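Local coordinates for protein CT_858 (Chlamydia trachomatis, PDB 3DOR) that probably cleaves proteins as a serine-type endopeptidase of the S41 family, being the secreted chlamydial protease CPAF, a dimer in its mature form, at residues A517-E520 / F524-N527; V475-D480 / I528-H533. One frame throughout, in Å; residues are numbered along the deposited sequence.

Contact 1 of 2, residues A517-E520 / F524-N527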
loop_
_atom_site.group_PDB
_atom_site.type_symbol
_atom_site.label_atom_id
_atom_site.label_comp_id
_atom_site.label_asym_id
_atom_site.label_seq_id
_atom_site.Cartn_x
_atom_site.Cartn_y
_atom_site.Cartn_z
ATOM N N ALA B 517 -14.212 13.871 -14.051
ATOM C CA ALA B 517 -14.124 13.743 -15.497
ATOM C C ALA B 517 -15.108 14.702 -16.153
ATOM O O ALA B 517 -16.200 14.954 -15.621
ATOM C CB ALA B 517 -14.441 12.323 -15.911
ATOM N N VAL B 518 -14.711 15.233 -17.306
ATOM C CA VAL B 518 -15.541 16.146 -18.075
ATOM C C VAL B 518 -15.613 15.633 -19.510
ATOM O O VAL B 518 -14.581 15.389 -20.125
ATOM C CB VAL B 518 -14.943 17.564 -18.115
ATOM C CG1 VAL B 518 -15.897 18.494 -18.844
ATOM C CG2 VAL B 518 -14.678 18.071 -16.702
ATOM N N ARG B 519 -16.823 15.470 -20.043
ATOM C CA ARG B 519 -16.996 14.994 -21.416
ATOM C C ARG B 519 -16.637 16.126 -22.393
ATOM O O ARG B 519 -16.628 17.293 -22.011
ATOM C CB ARG B 519 -18.445 14.533 -21.627
ATOM C CG ARG B 519 -18.844 13.353 -20.725
ATOM C CD ARG B 519 -20.347 13.110 -20.703
ATOM N NE ARG B 519 -20.890 12.731 -22.006
ATOM C CZ ARG B 519 -22.134 12.299 -22.193
ATOM N NH1 ARG B 519 -22.964 12.189 -21.162
ATOM N NH2 ARG B 519 -22.551 11.970 -23.408
ATOM N N GLU B 520 -16.333 15.779 -23.643
ATOM C CA GLU B 520 -15.965 16.772 -24.659
ATOM C C GLU B 520 -16.800 18.046 -24.624
ATOM O O GLU B 520 -16.263 19.142 -24.734
ATOM C CB GLU B 520 -16.076 16.187 -26.069
ATOM C CG GLU B 520 -15.011 15.176 -26.438
ATOM C CD GLU B 520 -15.065 14.804 -27.913
ATOM O OE1 GLU B 520 -14.760 15.686 -28.752
ATOM O OE2 GLU B 520 -15.421 13.641 -28.227
ATOM N N PHE B 524 -20.329 16.740 -16.716
ATOM C CA PHE B 524 -19.562 15.879 -15.823
ATOM C C PHE B 524 -20.194 14.482 -15.863
ATOM O O PHE B 524 -21.286 14.307 -16.416
ATOM C CB PHE B 524 -19.603 16.397 -14.379
ATOM C CG PHE B 524 -18.917 17.728 -14.180
ATOM C CD1 PHE B 524 -19.607 18.925 -14.380
ATOM C CD2 PHE B 524 -17.586 17.782 -13.790
ATOM C CE1 PHE B 524 -18.970 20.161 -14.192
ATOM C CE2 PHE B 524 -16.940 19.010 -13.600
ATOM C CZ PHE B 524 -17.632 20.203 -13.800
ATOM N N ILE B 525 -19.518 13.501 -15.267
ATOM C CA ILE B 525 -20.019 12.133 -15.238
ATOM C C ILE B 525 -20.550 11.780 -13.852
ATOM O O ILE B 525 -21.511 11.026 -13.730
ATOM C CB ILE B 525 -18.905 11.110 -15.622
ATOM C CG1 ILE B 525 -18.369 11.428 -17.016
ATOM C CG2 ILE B 525 -19.457 9.675 -15.610
ATOM C CD1 ILE B 525 -19.438 11.411 -18.073
ATOM N N GLU B 526 -19.919 12.332 -12.817
ATOM C CA GLU B 526 -20.307 12.080 -11.424
ATOM C C GLU B 526 -21.822 12.173 -11.233
ATOM O O GLU B 526 -22.427 13.173 -11.611
ATOM C CB GLU B 526 -19.610 13.091 -10.500
ATOM C CG GLU B 526 -19.745 12.795 -9.010
ATOM C CD GLU B 526 -19.098 11.480 -8.605
ATOM O OE1 GLU B 526 -18.255 10.969 -9.370
ATOM O OE2 GLU B 526 -19.420 10.962 -7.509
ATOM N N ASN B 527 -22.420 11.126 -10.663
ATOM C CA ASN B 527 -23.863 11.071 -10.407
ATOM C C ASN B 527 -24.770 10.987 -11.628
ATOM O O ASN B 527 -25.651 10.128 -11.691
ATOM C CB ASN B 527 -24.306 12.284 -9.575
ATOM C CG ASN B 527 -23.758 12.250 -8.173
ATOM O OD1 ASN B 527 -24.070 11.348 -7.393
ATOM N ND2 ASN B 527 -22.921 13.227 -7.843
HETATM O O HOH W 1 -17.287 13.746 -13.434
HETATM O O HOH W 2 -22.727 12.900 -18.210
#
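Arg519 lays its aliphatic stem across the tip of Ile525, and its course shows how one long side chain can hold a returning loop against the strand it has just left. CB itself makes no contact with 524-527. CG and CD then both press on Ile525 CD1, each 3.3 Å from it, a short approach that may be imprecise, and the two side chains cross at about a right angle. The chain bends at the CG-CD bond (chi3 63°); from NE onward it is polar, and NE is itself hydrogen-bonded outside the two segments. Its NH1 donates to water 2 at 3.0 Å, the water lying in the plane of the guanidinium at its edge; water 2 in turn donates to Phe524 O over 2.7 Å. The same flat head forms salt bridges with Glu531 through NH1 and with Asp478 through NH2, so that its rotation is fixed from several directions.

Nearer the strand, no direct hydrogen bond joins the two backbones. Water 1 does the work instead, donating to Ala517 O and accepting from Ile525 N at 2.9 Å. The carbonyl of Ala517 is also approached by a CA-H...O contact from Phe524 CA, 3.5 Å away. The side chains of Val518 and Phe524 run side by side in the same direction, CG2 of the valine resting 4.0 Å from CE2 of the ring. That ring meets Trp27 as well and packs on Leu206 of the second subunit, which puts this edge of the contact beside the dimer partner.

The whole is a loop that leaves strand 507-518 of the antiparallel sheet, folds back on its end through two bridging waters, and runs on toward strand 534-535 of the mixed sheet in this S41 peptidase.

Contact 2 of 2, residues V475-D480 / I528-H533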
loop_
_atom_site.group_PDB
_atom_site.type_symbol
_atom_site.label_atom_id
_atom_site.label_comp_id
_atom_site.label_asym_id
_atom_site.label_seq_id
_atom_site.Cartn_x
_atom_site.Cartn_y
_atom_site.Cartn_z
ATOM N N VAL B 475 -17.025 7.303 -24.285
ATOM C CA VAL B 475 -16.032 7.517 -25.337
ATOM C C VAL B 475 -16.608 7.097 -26.687
ATOM O O VAL B 475 -16.479 7.811 -27.683
ATOM C CB VAL B 475 -14.736 6.700 -25.078
ATOM C CG1 VAL B 475 -13.799 6.817 -26.278
ATOM C CG2 VAL B 475 -14.027 7.219 -23.819
ATOM N N LEU B 476 -17.243 5.933 -26.716
ATOM C CA LEU B 476 -17.844 5.420 -27.944
ATOM C C LEU B 476 -19.047 6.260 -28.395
ATOM O O LEU B 476 -19.303 6.404 -29.601
ATOM C CB LEU B 476 -18.260 3.956 -27.746
ATOM C CG LEU B 476 -17.078 2.999 -27.484
ATOM C CD1 LEU B 476 -17.548 1.554 -27.234
ATOM C CD2 LEU B 476 -16.150 3.060 -28.681
ATOM N N LYS B 477 -19.788 6.804 -27.433
ATOM C CA LYS B 477 -20.952 7.624 -27.760
ATOM C C LYS B 477 -20.530 8.998 -28.265
ATOM O O LYS B 477 -20.951 9.418 -29.341
ATOM C CB LYS B 477 -21.855 7.794 -26.537
ATOM C CG LYS B 477 -23.211 8.442 -26.837
ATOM C CD LYS B 477 -24.136 8.318 -25.622
ATOM C CE LYS B 477 -25.600 8.588 -25.976
ATOM N NZ LYS B 477 -25.856 9.992 -26.420
ATOM N N ASP B 478 -19.685 9.688 -27.498
ATOM C CA ASP B 478 -19.241 11.030 -27.872
ATOM C C ASP B 478 -18.380 11.103 -29.137
ATOM O O ASP B 478 -18.197 12.178 -29.701
ATOM C CB ASP B 478 -18.529 11.702 -26.680
ATOM C CG ASP B 478 -19.482 11.989 -25.518
ATOM O OD1 ASP B 478 -20.692 11.710 -25.655
ATOM O OD2 ASP B 478 -19.039 12.495 -24.465
ATOM N N ASN B 479 -17.874 9.962 -29.594
ATOM C CA ASN B 479 -17.058 9.910 -30.816
ATOM C C ASN B 479 -17.889 9.276 -31.928
ATOM O O ASN B 479 -17.385 9.018 -33.027
ATOM C CB ASN B 479 -15.781 9.079 -30.592
ATOM C CG ASN B 479 -14.698 9.845 -29.839
ATOM O OD1 ASN B 479 -14.015 10.696 -30.407
ATOM N ND2 ASN B 479 -14.543 9.548 -28.556
ATOM N N ASP B 480 -19.164 9.018 -31.625
ATOM C CA ASP B 480 -20.098 8.419 -32.582
ATOM C C ASP B 480 -19.558 7.101 -33.170
ATOM O O ASP B 480 -19.710 6.852 -34.365
ATOM C CB ASP B 480 -20.374 9.397 -33.738
ATOM C CG ASP B 480 -21.015 10.708 -33.278
ATOM O OD1 ASP B 480 -20.512 11.792 -33.577
ATOM O OD2 ASP B 480 -22.131 10.615 -32.568
ATOM N N ILE B 528 -24.563 11.898 -12.575
ATOM C CA ILE B 528 -25.364 11.982 -13.798
ATOM C C ILE B 528 -25.178 10.796 -14.751
ATOM O O ILE B 528 -26.078 10.457 -15.510
ATOM C CB ILE B 528 -25.033 13.277 -14.582
ATOM C CG1 ILE B 528 -25.248 14.497 -13.689
ATOM C CG2 ILE B 528 -25.923 13.389 -15.807
ATOM C CD1 ILE B 528 -26.615 14.555 -13.053
ATOM N N GLY B 529 -24.000 10.189 -14.720
ATOM C CA GLY B 529 -23.739 9.058 -15.581
ATOM C C GLY B 529 -23.780 9.359 -17.061
ATOM O O GLY B 529 -23.744 10.515 -17.493
ATOM N N VAL B 530 -23.861 8.292 -17.844
ATOM C CA VAL B 530 -23.886 8.394 -19.288
ATOM C C VAL B 530 -25.194 7.825 -19.803
ATOM O O VAL B 530 -25.565 6.686 -19.493
ATOM C CB VAL B 530 -22.720 7.600 -19.899
ATOM C CG1 VAL B 530 -22.721 7.732 -21.407
ATOM C CG2 VAL B 530 -21.409 8.085 -19.304
ATOM N N GLU B 531 -25.886 8.635 -20.590
ATOM C CA GLU B 531 -27.154 8.254 -21.172
ATOM C C GLU B 531 -26.927 7.431 -22.430
ATOM O O GLU B 531 -25.928 7.612 -23.133
ATOM C CB GLU B 531 -27.970 9.511 -21.530
ATOM C CG GLU B 531 -27.505 10.278 -22.791
ATOM C CD GLU B 531 -26.116 10.933 -22.666
ATOM O OE1 GLU B 531 -25.663 11.213 -21.534
ATOM O OE2 GLU B 531 -25.480 11.192 -23.715
ATOM N N PRO B 532 -27.840 6.491 -22.715
ATOM C CA PRO B 532 -27.732 5.651 -23.911
ATOM C C PRO B 532 -28.421 6.395 -25.048
ATOM O O PRO B 532 -29.095 7.389 -24.803
ATOM C CB PRO B 532 -28.510 4.401 -23.522
ATOM C CG PRO B 532 -29.626 4.976 -22.668
ATOM C CD PRO B 532 -28.869 5.969 -21.793
ATOM N N HIS B 533 -28.229 5.934 -26.284
ATOM C CA HIS B 533 -28.907 6.534 -27.432
ATOM C C HIS B 533 -30.348 6.050 -27.307
ATOM O O HIS B 533 -31.284 6.809 -27.502
ATOM C CB HIS B 533 -28.359 5.998 -28.762
ATOM C CG HIS B 533 -26.987 6.480 -29.101
ATOM N ND1 HIS B 533 -26.755 7.692 -29.720
ATOM C CD2 HIS B 533 -25.776 5.894 -28.950
ATOM C CE1 HIS B 533 -25.459 7.826 -29.946
ATOM N NE2 HIS B 533 -24.844 6.749 -29.488
#
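Lys477 reaches Glu531 and His533 because its CG stands anti to the backbone N (chi1 -170°) and the stem stays extended until a final bend places NZ (chi4 -65°). Glu531 answers with CG between its own backbone N and carbonyl carbon (chi1 75°), and a further bend at chi2 brings the carboxylate round to meet the lysine. The resulting salt bridge, NZ to OE2, is 3.0 Å long; it uses the anti side of OE2 and lies a little out of the carboxylate plane. Glu531 OE1 is bound elsewhere, to Arg519, so the carboxylate is shared between two cations, an arrangement that would probably keep it ionised.

The stem takes part as well. CE sits over the centre of the His533 ring, 3.9 Å from the centroid and almost exactly along the normal, a CH-pi contact, while CG approaches His533 NE2 at 3.5 Å.

Behind this lysine the helix stops in a Schellman motif: Arg481 N bonds to Leu476 O, Asp480 N to Lys477 O at 2.9 Å, and Asp480, with positive phi, is the C-prime residue. Asn479 ND2 adds a 2.7 Å bond to Val475 O. Helix 468-478 links the parallel neighbours 457-461 and 483-486 as a beta-alpha-beta crossover, and the contact fastens its C-terminal end to the approach of strand 534-535, the outermost of the mixed sheet within this chain.

Followed from the N terminus, the chain first passes 475-480, the end of helix 468-478, and then forms strands 483-486 and 496-499 before running out along 507-518. Contact 1 closes a short loop there: after the three residues 521-523 the chain returns as 524-527. It continues without a break into 528-533, where contact 2 closes a far longer loop that encloses the whole of contact 1; the two nest and do not cross. Their centres are 11 Å apart, and Arg519 connects them by reaching both segments of contact 2. Together they tie the antiparallel sheet containing strand 507-518 to a crossover helix and to the approach of strand 534-535, outermost in the mixed sheet within this chain.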